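Local coordinates for PTS EIIA type-4 domain-containing protein (Streptococcus agalactiae NEM316, PDB 4TKZ) that probably relays a phosphoryl group to its partner EIIB component, as a mannose-type EIIA of the sugar phosphotransferase system, at residues A[3-8]-A[46-51]; A[39-44]-A[66-71]; A[59-64]-A[93-98]; A[100-105]-A[113-118]. All coordinates share one frame; numbering follows the deposited sequence.

All four contacts belong to one alpha/beta domain built on a parallel sheet with strand order 30-35, 3-9, 57-62, 84-89. Contacts 1 and 2 share helix 41-52, have centres about 11 Å apart, and cross along the chain because their segments alternate. Contact 3 follows contact 1 in sequence and uses the neighbouring strand 57-62. Contacts 3 and 4 share helix 93-102, with centres about 10 Å apart. Contacts 2 and 4 lie on opposite sides of the chain's centre, about 25 Å apart between centres, and do not touch. Together the contacts fasten helices to the central strands and to one another, giving a compact layered domain.

Contact 1. Residues A[3-8]-A[46-51]; sequences KIIIVA and VALQRE
Strand 3-8, in the middle of the parallel sheet, packs against helix 46-51 as in a layered alpha/beta domain. The two run antiparallel, with an axis angle of 173° and a closest approach of 10.6 Å. Lys-3 reaches Glu-51 near the end of helix 41-52. Its chain is extended, with CG anti to the backbone N (chi1 -178°), and crosses the Glu-51 side chain at about a right angle. NZ then holds two oxygens of one residue. It forms a salt bridge to Glu-51 OE1 at 2.8 Å, on the anti lone pair, and a hydrogen bond to the Glu-51 carbonyl O at 2.9 Å, in the carbonyl plane. The buried ammonium is thus paired, and it probably also interacts favourably with the C-terminal end of the helix. Glu-51 bends at chi2 (-66°), which brings its carboxylate back to the lysine. Beside this polar clamp lies an apolar patch. Ile-5 CG2 meets Leu-48 CD1 at 3.8 Å, and Ile-5 CD1 lies 3.8 Å from Glu-51 CB. Val-31 of the neighbouring strand and Leu-76 of helix 68-76 add to the same layer. Such helix-on-sheet packing is typical of doubly wound parallel alpha/beta folds.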
loop_
_atom_site.group_PDB
_atom_site.type_symbol
_atom_site.label_atom_id
_atom_site.label_comp_id
_atom_site.label_asym_id
_atom_site.label_seq_id
_atom_site.Cartn_x
_atom_site.Cartn_y
_atom_site.Cartn_z
ATOM N N LYS A 3 2.306 -19.504 0.194
ATOM C CA LYS A 3 2.668 -18.627 1.305
ATOM C C LYS A 3 2.846 -17.183 0.832
ATOM O O LYS A 3 3.477 -16.929 -0.198
ATOM C CB LYS A 3 3.942 -19.125 2.005
ATOM C CG LYS A 3 4.336 -18.259 3.195
ATOM C CD LYS A 3 5.504 -18.825 3.969
ATOM C CE LYS A 3 5.947 -17.855 5.048
ATOM N NZ LYS A 3 6.809 -18.519 6.075
ATOM N N ILE A 4 2.280 -16.240 1.584
ATOM C CA ILE A 4 2.363 -14.816 1.250
ATOM C C ILE A 4 3.331 -14.116 2.187
ATOM O O ILE A 4 3.160 -14.156 3.405
ATOM C CB ILE A 4 0.963 -14.155 1.354
ATOM C CG1 ILE A 4 0.017 -14.788 0.343
ATOM C CG2 ILE A 4 1.035 -12.640 1.116
ATOM C CD1 ILE A 4 -1.431 -14.344 0.496
ATOM N N ILE A 5 4.352 -13.477 1.617
ATOM C CA ILE A 5 5.331 -12.779 2.428
ATOM C C ILE A 5 5.366 -11.313 2.044
ATOM O O ILE A 5 5.573 -10.961 0.874
ATOM C CB ILE A 5 6.734 -13.390 2.243
ATOM C CG1 ILE A 5 6.693 -14.884 2.540
ATOM C CG2 ILE A 5 7.757 -12.699 3.145
ATOM C CD1 ILE A 5 8.064 -15.587 2.354
ATOM N N ILE A 6 5.170 -10.457 3.037
ATOM C CA ILE A 6 5.190 -9.019 2.829
ATOM C C ILE A 6 6.493 -8.417 3.343
ATOM O O ILE A 6 6.795 -8.501 4.546
ATOM C CB ILE A 6 4.021 -8.352 3.572
ATOM C CG1 ILE A 6 2.681 -8.943 3.124
ATOM C CG2 ILE A 6 4.015 -6.842 3.330
ATOM C CD1 ILE A 6 1.488 -8.451 3.958
ATOM N N VAL A 7 7.262 -7.811 2.440
ATOM C CA VAL A 7 8.501 -7.147 2.823
ATOM C C VAL A 7 8.431 -5.682 2.438
ATOM O O VAL A 7 8.235 -5.354 1.266
ATOM C CB VAL A 7 9.727 -7.779 2.124
ATOM C CG1 VAL A 7 10.998 -7.359 2.840
ATOM C CG2 VAL A 7 9.589 -9.284 2.089
ATOM N N ALA A 8 8.583 -4.789 3.414
ATOM C CA ALA A 8 8.483 -3.362 3.127
ATOM C C ALA A 8 9.195 -2.503 4.164
ATOM O O ALA A 8 9.492 -2.960 5.265
ATOM C CB ALA A 8 7.003 -2.950 3.004
ATOM N N VAL A 46 18.352 -12.640 5.397
ATOM C CA VAL A 46 18.346 -13.710 6.394
ATOM C C VAL A 46 16.915 -14.043 6.772
ATOM O O VAL A 46 16.525 -15.213 6.830
ATOM C CB VAL A 46 19.132 -13.302 7.657
ATOM C CG1 VAL A 46 18.821 -14.235 8.817
ATOM C CG2 VAL A 46 20.635 -13.343 7.369
ATOM N N ALA A 47 16.133 -12.999 7.014
ATOM C CA ALA A 47 14.738 -13.180 7.386
ATOM C C ALA A 47 13.959 -13.893 6.286
ATOM O O ALA A 47 13.188 -14.825 6.558
ATOM C CB ALA A 47 14.097 -11.845 7.723
ATOM N N LEU A 48 14.147 -13.454 5.044
ATOM C CA LEU A 48 13.412 -14.049 3.926
ATOM C C LEU A 48 13.765 -15.518 3.739
ATOM O O LEU A 48 12.866 -16.348 3.598
ATOM C CB LEU A 48 13.626 -13.262 2.631
ATOM C CG LEU A 48 12.751 -13.640 1.434
ATOM C CD1 LEU A 48 11.246 -13.492 1.762
ATOM C CD2 LEU A 48 13.097 -12.784 0.232
ATOM N N GLN A 49 15.067 -15.840 3.741
ATOM C CA GLN A 49 15.504 -17.226 3.657
ATOM C C GLN A 49 14.794 -18.095 4.672
ATOM O O GLN A 49 14.299 -19.180 4.351
ATOM C CB GLN A 49 17.006 -17.333 3.939
ATOM C CG GLN A 49 17.921 -16.799 2.882
ATOM C CD GLN A 49 19.366 -16.986 3.298
ATOM O OE1 GLN A 49 20.140 -16.032 3.359
ATOM N NE2 GLN A 49 19.723 -18.219 3.625
ATOM N N ARG A 50 14.753 -17.617 5.910
ATOM C CA ARG A 50 14.104 -18.359 6.978
ATOM C C ARG A 50 12.628 -18.629 6.672
ATOM O O ARG A 50 12.118 -19.720 6.941
ATOM C CB ARG A 50 14.268 -17.610 8.305
ATOM C CG ARG A 50 13.680 -18.332 9.505
ATOM C CD ARG A 50 14.065 -17.645 10.810
ATOM N NE ARG A 50 13.222 -18.099 11.916
ATOM C CZ ARG A 50 13.353 -17.698 13.177
ATOM N NH1 ARG A 50 14.295 -16.824 13.505
ATOM N NH2 ARG A 50 12.538 -18.170 14.113
ATOM N N GLU A 51 11.944 -17.644 6.089
ATOM C CA GLU A 51 10.514 -17.803 5.822
ATOM C C GLU A 51 10.226 -18.769 4.672
ATOM O O GLU A 51 9.135 -19.319 4.595
ATOM C CB GLU A 51 9.837 -16.447 5.576
ATOM C CG GLU A 51 9.893 -15.496 6.767
ATOM C CD GLU A 51 9.086 -15.989 7.964
ATOM O OE1 GLU A 51 8.156 -16.808 7.783
ATOM O OE2 GLU A 51 9.395 -15.565 9.098
#

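Contact 2. Residues A[39-44]-A[66-71]; sequences MSSNDV and GGTPFN
No flat group takes part in the touch between Ser-41 and Thr-68, and neither the Phe-70 ring nor the Asp-43 carboxylate reaches across. Within its own segment, the Phe-70 ring has Asn-71 OD1 at its edge, in plane. The Asp-43 carboxylate is approached from above its plane, again within its segment: Ser-40 N donates to Asp-43 OD2 at 2.9 Å, 42° out of that plane. Asp-43 N returns a bond to Ser-40 OG at 3.1 Å. This reciprocal pair is a capping box, and it fixes the start of helix 41-52.

Across the contact, the Thr-68 methyl does the work. CG2 is anti to the backbone N, which leaves OG1 beside that N and turns the methyl to the other helix. Thr-68 CG2 rests 3.8 Å from Ser-41 OG and 4.3 Å from Val-44 CG2. No hydrogen bond joins the segments, so the touch is thin van der Waals packing. Phe-35 packs against both Val-44 and Thr-68, and Val-7 of strand 3-9 lies under Val-44. Gly-67 is the N-cap of helix 68-76. Helices 41-52 and 68-76 both start at the C-terminal edge of the parallel strands, where alpha/beta folds of this kind usually place their active sites.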
loop_
_atom_site.group_PDB
_atom_site.type_symbol
_atom_site.label_atom_id
_atom_site.label_comp_id
_atom_site.label_asym_id
_atom_site.label_seq_id
_atom_site.Cartn_x
_atom_site.Cartn_y
_atom_site.Cartn_z
ATOM N N MET A 39 18.215 -1.906 10.309
ATOM C CA MET A 39 18.381 -3.168 9.596
ATOM C C MET A 39 19.196 -3.015 8.324
ATOM O O MET A 39 19.050 -2.034 7.586
ATOM C CB MET A 39 17.028 -3.778 9.243
ATOM C CG MET A 39 16.423 -4.618 10.335
ATOM S SD MET A 39 14.755 -5.109 9.848
ATOM C CE MET A 39 15.105 -6.377 8.642
ATOM N N SER A 40 20.059 -3.994 8.076
ATOM C CA SER A 40 20.834 -4.038 6.857
ATOM C C SER A 40 20.084 -4.839 5.808
ATOM O O SER A 40 19.099 -5.521 6.105
ATOM C CB SER A 40 22.182 -4.717 7.107
ATOM O OG SER A 40 22.003 -6.112 7.292
ATOM N N SER A 41 20.567 -4.756 4.576
ATOM C CA SER A 41 20.038 -5.573 3.493
ATOM C C SER A 41 20.207 -7.062 3.813
ATOM O O SER A 41 19.303 -7.863 3.572
ATOM C CB SER A 41 20.718 -5.192 2.176
ATOM O OG SER A 41 20.293 -6.014 1.113
ATOM N N ASN A 42 21.357 -7.444 4.365
ATOM C CA ASN A 42 21.554 -8.847 4.707
ATOM C C ASN A 42 20.541 -9.332 5.753
ATOM O O ASN A 42 20.117 -10.491 5.720
ATOM C CB ASN A 42 23.003 -9.122 5.157
ATOM C CG ASN A 42 23.333 -10.605 5.191
ATOM O OD1 ASN A 42 23.380 -11.219 6.258
ATOM N ND2 ASN A 42 23.541 -11.192 4.019
ATOM N N ASP A 43 20.143 -8.446 6.663
ATOM C CA ASP A 43 19.158 -8.791 7.688
ATOM C C ASP A 43 17.841 -9.215 7.039
ATOM O O ASP A 43 17.210 -10.195 7.455
ATOM C CB ASP A 43 18.902 -7.606 8.618
ATOM C CG ASP A 43 20.065 -7.320 9.535
ATOM O OD1 ASP A 43 20.840 -8.257 9.821
ATOM O OD2 ASP A 43 20.192 -6.155 9.976
ATOM N N VAL A 44 17.438 -8.467 6.014
ATOM C CA VAL A 44 16.256 -8.804 5.224
ATOM C C VAL A 44 16.444 -10.137 4.515
ATOM O O VAL A 44 15.531 -10.966 4.479
ATOM C CB VAL A 44 15.963 -7.734 4.159
ATOM C CG1 VAL A 44 14.695 -8.083 3.400
ATOM C CG2 VAL A 44 15.816 -6.384 4.805
ATOM N N GLY A 66 12.807 -1.383 -6.858
ATOM C CA GLY A 66 14.176 -0.911 -6.755
ATOM C C GLY A 66 14.613 -0.657 -5.331
ATOM O O GLY A 66 15.766 -0.302 -5.092
ATOM N N GLY A 67 13.699 -0.838 -4.379
ATOM C CA GLY A 67 14.055 -0.718 -2.976
ATOM C C GLY A 67 14.679 -1.992 -2.419
ATOM O O GLY A 67 14.674 -3.033 -3.068
ATOM N N THR A 68 15.218 -1.912 -1.209
ATOM C CA THR A 68 15.876 -3.067 -0.580
ATOM C C THR A 68 14.973 -4.304 -0.459
ATOM O O THR A 68 15.382 -5.395 -0.848
ATOM C CB THR A 68 16.532 -2.690 0.764
ATOM O OG1 THR A 68 17.606 -1.779 0.507
ATOM C CG2 THR A 68 17.084 -3.924 1.497
ATOM N N PRO A 69 13.737 -4.144 0.061
ATOM C CA PRO A 69 12.857 -5.317 0.095
ATOM C C PRO A 69 12.666 -5.981 -1.262
ATOM O O PRO A 69 12.661 -7.215 -1.332
ATOM C CB PRO A 69 11.517 -4.723 0.566
ATOM C CG PRO A 69 11.907 -3.588 1.426
ATOM C CD PRO A 69 13.130 -2.994 0.758
ATOM N N PHE A 70 12.487 -5.190 -2.317
ATOM C CA PHE A 70 12.262 -5.765 -3.634
ATOM C C PHE A 70 13.572 -6.393 -4.126
ATOM O O PHE A 70 13.589 -7.531 -4.611
ATOM C CB PHE A 70 11.798 -4.693 -4.614
ATOM C CG PHE A 70 11.637 -5.189 -6.019
ATOM C CD1 PHE A 70 10.467 -5.822 -6.423
ATOM C CD2 PHE A 70 12.666 -5.025 -6.940
ATOM C CE1 PHE A 70 10.326 -6.285 -7.725
ATOM C CE2 PHE A 70 12.534 -5.477 -8.240
ATOM C CZ PHE A 70 11.373 -6.110 -8.635
ATOM N N ASN A 71 14.662 -5.650 -3.992
ATOM C CA ASN A 71 15.966 -6.126 -4.474
ATOM C C ASN A 71 16.428 -7.427 -3.813
ATOM O O ASN A 71 16.859 -8.372 -4.491
ATOM C CB ASN A 71 17.034 -5.038 -4.288
ATOM C CG ASN A 71 16.821 -3.834 -5.198
ATOM O OD1 ASN A 71 16.043 -3.877 -6.153
ATOM N ND2 ASN A 71 17.522 -2.744 -4.896
#

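Contact 3. Residues A[59-64]-A[93-98]; sequences LVLTDL and LSMLME
Apolar packing carries this contact, and Leu-61 of strand 57-62 is its centre. Its two methyl groups go to two neighbouring residues of helix 93-102. Leu-61 CD2 lies 3.9 Å from Met-95 SD and 4.1 Å from Met-95 CG. Leu-61 CD1 lies 4.1 Å from Leu-96 CD1. With CG anti to the carbonyl carbon (chi1 -51°), Leu-61 swings its branch point toward the helix and leaves CD1 and CD2 to face different residues. Met-95 is extended as far as SD and bends only at chi3 (-76°), which turns CE aside and leaves the sulfur against the leucine. The Leu-61 and Met-95 side chains slide past each other in opposite directions, whereas Leu-61 and Leu-96 cross at about a right angle.

The two segments belong to a parallel beta sheet and a helix that packs on it, as in an alpha/beta fold. Leu-61 joins strand 57-62 to helix 93-102, while Ile-6 of strand 3-9 also touches Leu-96 and Val-116 of helix 110-122 touches Met-95.

Polar bonds lie outside this interface. Within the helix, Met-97 N bonds to Leu-93 O at 2.8 Å. Past the strand end, Asp-63 OD2 is hydrogen-bonded to ND1 of His-9, whose place at the end of strand 3-9 is consistent with the phosphorylated histidine of mannose-type EIIA proteins, and the aspartate would position its ring.

In packing between subunits, Leu-93 of the second subunit lies on Asp-63 and Leu-64 of the second subunit on Ser-94.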
loop_
_atom_site.group_PDB
_atom_site.type_symbol
_atom_site.label_atom_id
_atom_site.label_comp_id
_atom_site.label_asym_id
_atom_site.label_seq_id
_atom_site.Cartn_x
_atom_site.Cartn_y
_atom_site.Cartn_z
ATOM N N LEU A 59 4.527 -16.206 -2.689
ATOM C CA LEU A 59 4.294 -14.905 -3.283
ATOM C C LEU A 59 4.851 -13.846 -2.350
ATOM O O LEU A 59 4.419 -13.731 -1.203
ATOM C CB LEU A 59 2.794 -14.686 -3.540
ATOM C CG LEU A 59 2.413 -13.316 -4.108
ATOM C CD1 LEU A 59 3.093 -13.038 -5.448
ATOM C CD2 LEU A 59 0.909 -13.199 -4.241
ATOM N N VAL A 60 5.805 -13.069 -2.849
ATOM C CA VAL A 60 6.408 -12.005 -2.059
ATOM C C VAL A 60 5.909 -10.639 -2.510
ATOM O O VAL A 60 6.127 -10.212 -3.660
ATOM C CB VAL A 60 7.940 -12.014 -2.135
ATOM C CG1 VAL A 60 8.490 -10.931 -1.215
ATOM C CG2 VAL A 60 8.495 -13.386 -1.754
ATOM N N LEU A 61 5.231 -9.946 -1.601
ATOM C CA LEU A 61 4.682 -8.644 -1.932
ATOM C C LEU A 61 5.554 -7.555 -1.324
ATOM O O LEU A 61 5.710 -7.480 -0.109
ATOM C CB LEU A 61 3.245 -8.544 -1.408
ATOM C CG LEU A 61 2.401 -9.746 -1.844
ATOM C CD1 LEU A 61 0.982 -9.619 -1.276
ATOM C CD2 LEU A 61 2.373 -9.827 -3.373
ATOM N N THR A 62 6.129 -6.703 -2.163
ATOM C CA THR A 62 7.040 -5.686 -1.652
ATOM C C THR A 62 6.580 -4.309 -2.001
ATOM O O THR A 62 5.833 -4.132 -2.960
ATOM C CB THR A 62 8.459 -5.847 -2.217
ATOM O OG1 THR A 62 8.464 -5.503 -3.613
ATOM C CG2 THR A 62 8.941 -7.278 -2.027
ATOM N N ASP A 63 7.057 -3.321 -1.254
ATOM C CA ASP A 63 6.485 -1.990 -1.378
ATOM C C ASP A 63 6.849 -1.258 -2.655
ATOM O O ASP A 63 5.976 -0.731 -3.345
ATOM C CB ASP A 63 6.769 -1.122 -0.141
ATOM C CG ASP A 63 8.235 -1.065 0.240
ATOM O OD1 ASP A 63 9.070 -1.787 -0.346
ATOM O OD2 ASP A 63 8.554 -0.277 1.156
ATOM N N LEU A 64 8.132 -1.258 -2.986
ATOM C CA LEU A 64 8.654 -0.250 -3.887
ATOM C C LEU A 64 9.703 -0.837 -4.821
ATOM O O LEU A 64 10.684 -1.423 -4.370
ATOM C CB LEU A 64 9.256 0.871 -3.041
ATOM C CG LEU A 64 9.483 2.252 -3.636
ATOM C CD1 LEU A 64 8.180 2.833 -4.187
ATOM C CD2 LEU A 64 10.067 3.153 -2.560
ATOM N N LEU A 93 -3.571 -2.554 -0.749
ATOM C CA LEU A 93 -4.415 -3.517 -0.050
ATOM C C LEU A 93 -5.134 -4.431 -1.043
ATOM O O LEU A 93 -5.428 -5.582 -0.728
ATOM C CB LEU A 93 -5.388 -2.835 0.932
ATOM C CG LEU A 93 -6.235 -3.717 1.865
ATOM C CD1 LEU A 93 -5.399 -4.675 2.674
ATOM C CD2 LEU A 93 -7.088 -2.854 2.814
ATOM N N SER A 94 -5.399 -3.928 -2.246
ATOM C CA SER A 94 -6.015 -4.736 -3.297
ATOM C C SER A 94 -5.148 -5.950 -3.632
ATOM O O SER A 94 -5.659 -7.065 -3.786
ATOM C CB SER A 94 -6.204 -3.907 -4.570
ATOM O OG SER A 94 -7.242 -2.954 -4.423
ATOM N N MET A 95 -3.851 -5.708 -3.761
ATOM C CA MET A 95 -2.885 -6.768 -4.065
ATOM C C MET A 95 -2.955 -7.840 -2.981
ATOM O O MET A 95 -3.049 -9.039 -3.271
ATOM C CB MET A 95 -1.475 -6.178 -4.156
ATOM C CG MET A 95 -0.434 -7.148 -4.648
ATOM S SD MET A 95 1.177 -6.367 -4.761
ATOM C CE MET A 95 0.982 -5.405 -6.258
ATOM N N LEU A 96 -2.950 -7.400 -1.726
ATOM C CA LEU A 96 -2.961 -8.322 -0.589
ATOM C C LEU A 96 -4.269 -9.092 -0.472
ATOM O O LEU A 96 -4.274 -10.310 -0.275
ATOM C CB LEU A 96 -2.694 -7.565 0.718
ATOM C CG LEU A 96 -2.630 -8.418 1.984
ATOM C CD1 LEU A 96 -1.656 -9.609 1.838
ATOM C CD2 LEU A 96 -2.224 -7.535 3.157
ATOM N N MET A 97 -5.387 -8.385 -0.585
ATOM C CA MET A 97 -6.673 -9.051 -0.448
ATOM C C MET A 97 -6.868 -10.090 -1.554
ATOM O O MET A 97 -7.358 -11.191 -1.303
ATOM C CB MET A 97 -7.815 -8.030 -0.435
ATOM C CG MET A 97 -7.844 -7.107 0.796
ATOM S SD MET A 97 -7.806 -7.953 2.396
ATOM C CE MET A 97 -9.267 -8.987 2.243
ATOM N N GLU A 98 -6.456 -9.758 -2.770
ATOM C CA GLU A 98 -6.618 -10.692 -3.885
ATOM C C GLU A 98 -5.808 -11.963 -3.673
ATOM O O GLU A 98 -6.297 -13.072 -3.907
ATOM C CB GLU A 98 -6.207 -10.050 -5.212
ATOM C CG GLU A 98 -6.682 -10.861 -6.428
ATOM C CD GLU A 98 -8.207 -10.882 -6.537
ATOM O OE1 GLU A 98 -8.772 -9.878 -6.996
ATOM O OE2 GLU A 98 -8.836 -11.895 -6.163
#

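Contact 4. Residues A[100-105]-A[113-118]; sequences VLSRTM and VDKVIT
Ser-102 and Lys-115 bring the two backbones closest, with 8.3 Å between their CA atoms. Segment 113-118 is regular helix: Ile-117 N bonds to Val-113 O at 2.9 Å. In the other segment, residues 103-105 keep helical backbone angles but lack the regular bonds, and Met-105 N bonds to Ser-102 O at 2.9 Å. Within helix 110-122, Asp-114 O accepts from Thr-118 N and, at 2.9 Å, from Thr-118 OG1, and the two donors come from opposite faces of its plane.

This is helix-to-helix packing in an alpha/beta domain. It joins the C-terminal part of helix 93-102 to the following helix 110-122, which also packs on strand 84-89 of the sheet through Val-116.

Lys-115 makes every side-chain touch across the segments. Its CG is anti to the backbone N (chi1 -170°), and the chain bends at chi3 (-45°), which lays CD beside Ser-102 and leaves NZ near Met-105. Lys-115 CD lies 4.0 Å from Ser-102 OG, and Lys-115 NZ lies 4.2 Å from Met-105 SD. Both are loose van der Waals approaches, with no hydrogen bond across the segments. The polar partner of Ser-102 OG is Glu-98 OE2, one turn earlier. Glu-98 also packs along the aliphatic part of Lys-115. Arg-103 starts away from helix 110-122, and its guanidinium bonds to the carbonyl oxygens of Ile-2, Glu-28 and Tyr-29.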
loop_
_atom_site.group_PDB
_atom_site.type_symbol
_atom_site.label_atom_id
_atom_site.label_comp_id
_atom_site.label_asym_id
_atom_site.label_seq_id
_atom_site.Cartn_x
_atom_site.Cartn_y
_atom_site.Cartn_z
ATOM N N VAL A 100 -4.810 -13.265 -0.866
ATOM C CA VAL A 100 -5.410 -14.010 0.234
ATOM C C VAL A 100 -6.705 -14.699 -0.197
ATOM O O VAL A 100 -6.904 -15.891 0.039
ATOM C CB VAL A 100 -5.692 -13.087 1.427
ATOM C CG1 VAL A 100 -6.611 -13.776 2.448
ATOM C CG2 VAL A 100 -4.386 -12.631 2.077
ATOM N N LEU A 101 -7.584 -13.950 -0.845
ATOM C CA LEU A 101 -8.893 -14.500 -1.190
ATOM C C LEU A 101 -8.885 -15.458 -2.389
ATOM O O LEU A 101 -9.815 -16.244 -2.562
ATOM C CB LEU A 101 -9.905 -13.374 -1.402
ATOM C CG LEU A 101 -10.245 -12.568 -0.148
ATOM C CD1 LEU A 101 -11.033 -11.321 -0.521
ATOM C CD2 LEU A 101 -11.020 -13.423 0.858
ATOM N N SER A 102 -7.837 -15.416 -3.207
ATOM C CA SER A 102 -7.826 -16.233 -4.421
ATOM C C SER A 102 -6.806 -17.372 -4.436
ATOM O O SER A 102 -6.896 -18.268 -5.280
ATOM C CB SER A 102 -7.636 -15.356 -5.664
ATOM O OG SER A 102 -8.814 -14.633 -5.968
ATOM N N ARG A 103 -5.841 -17.349 -3.523
ATOM C CA ARG A 103 -4.757 -18.340 -3.565
ATOM C C ARG A 103 -5.269 -19.777 -3.452
ATOM O O ARG A 103 -4.663 -20.714 -3.994
ATOM C CB ARG A 103 -3.730 -18.071 -2.471
ATOM C CG ARG A 103 -4.289 -18.147 -1.057
ATOM C CD ARG A 103 -3.186 -17.891 -0.047
ATOM N NE ARG A 103 -3.708 -17.699 1.303
ATOM C CZ ARG A 103 -2.941 -17.686 2.386
ATOM N NH1 ARG A 103 -1.627 -17.852 2.266
ATOM N NH2 ARG A 103 -3.480 -17.513 3.577
ATOM N N THR A 104 -6.383 -19.929 -2.744
ATOM C CA THR A 104 -7.074 -21.202 -2.565
ATOM C C THR A 104 -7.461 -21.849 -3.901
ATOM O O THR A 104 -7.535 -23.080 -4.009
ATOM C CB THR A 104 -8.331 -21.002 -1.664
ATOM O OG1 THR A 104 -8.068 -21.517 -0.353
ATOM C CG2 THR A 104 -9.566 -21.678 -2.240
ATOM N N MET A 105 -7.683 -21.018 -4.920
ATOM C CA MET A 105 -8.080 -21.498 -6.241
ATOM C C MET A 105 -6.929 -22.128 -7.010
ATOM O O MET A 105 -7.154 -22.780 -8.031
ATOM C CB MET A 105 -8.621 -20.351 -7.093
ATOM C CG MET A 105 -9.836 -19.640 -6.540
ATOM S SD MET A 105 -10.172 -18.144 -7.500
ATOM C CE MET A 105 -11.379 -17.354 -6.439
ATOM N N VAL A 113 -0.601 -14.972 -9.791
ATOM C CA VAL A 113 -0.036 -13.620 -9.920
ATOM C C VAL A 113 -0.746 -12.702 -10.909
ATOM O O VAL A 113 -0.819 -11.497 -10.683
ATOM C CB VAL A 113 1.471 -13.634 -10.273
ATOM C CG1 VAL A 113 2.280 -13.995 -9.060
ATOM C CG2 VAL A 113 1.745 -14.574 -11.428
ATOM N N ASP A 114 -1.252 -13.261 -12.002
ATOM C CA ASP A 114 -1.898 -12.451 -13.027
ATOM C C ASP A 114 -3.190 -11.811 -12.513
ATOM O O ASP A 114 -3.504 -10.666 -12.837
ATOM C CB ASP A 114 -2.149 -13.289 -14.282
ATOM C CG ASP A 114 -0.856 -13.740 -14.938
ATOM O OD1 ASP A 114 0.133 -12.982 -14.883
ATOM O OD2 ASP A 114 -0.819 -14.860 -15.493
ATOM N N LYS A 115 -3.923 -12.552 -11.694
ATOM C CA LYS A 115 -5.136 -12.030 -11.071
ATOM C C LYS A 115 -4.785 -10.978 -10.021
ATOM O O LYS A 115 -5.491 -9.986 -9.857
ATOM C CB LYS A 115 -5.890 -13.185 -10.423
ATOM C CG LYS A 115 -7.275 -12.853 -9.949
ATOM C CD LYS A 115 -8.091 -14.132 -9.844
ATOM C CE LYS A 115 -7.884 -15.001 -11.081
ATOM N NZ LYS A 115 -8.543 -16.330 -10.960
ATOM N N VAL A 116 -3.683 -11.201 -9.311
ATOM C CA VAL A 116 -3.259 -10.295 -8.249
ATOM C C VAL A 116 -2.832 -8.951 -8.834
ATOM O O VAL A 116 -3.181 -7.894 -8.312
ATOM C CB VAL A 116 -2.120 -10.929 -7.416
ATOM C CG1 VAL A 116 -1.453 -9.896 -6.538
ATOM C CG2 VAL A 116 -2.665 -12.084 -6.569
ATOM N N ILE A 117 -2.091 -9.005 -9.933
ATOM C CA ILE A 117 -1.638 -7.811 -10.637
ATOM C C ILE A 117 -2.817 -7.006 -11.161
ATOM O O ILE A 117 -2.885 -5.776 -11.013
ATOM C CB ILE A 117 -0.764 -8.200 -11.845
ATOM C CG1 ILE A 117 0.550 -8.826 -11.385
ATOM C CG2 ILE A 117 -0.503 -6.981 -12.728
ATOM C CD1 ILE A 117 1.376 -7.912 -10.532
ATOM N N THR A 118 -3.736 -7.715 -11.800
ATOM C CA THR A 118 -4.930 -7.094 -12.359
ATOM C C THR A 118 -5.688 -6.341 -11.279
ATOM O O THR A 118 -6.029 -5.166 -11.459
ATOM C CB THR A 118 -5.848 -8.154 -12.989
ATOM O OG1 THR A 118 -5.185 -8.747 -14.114
ATOM C CG2 THR A 118 -7.173 -7.533 -13.429
#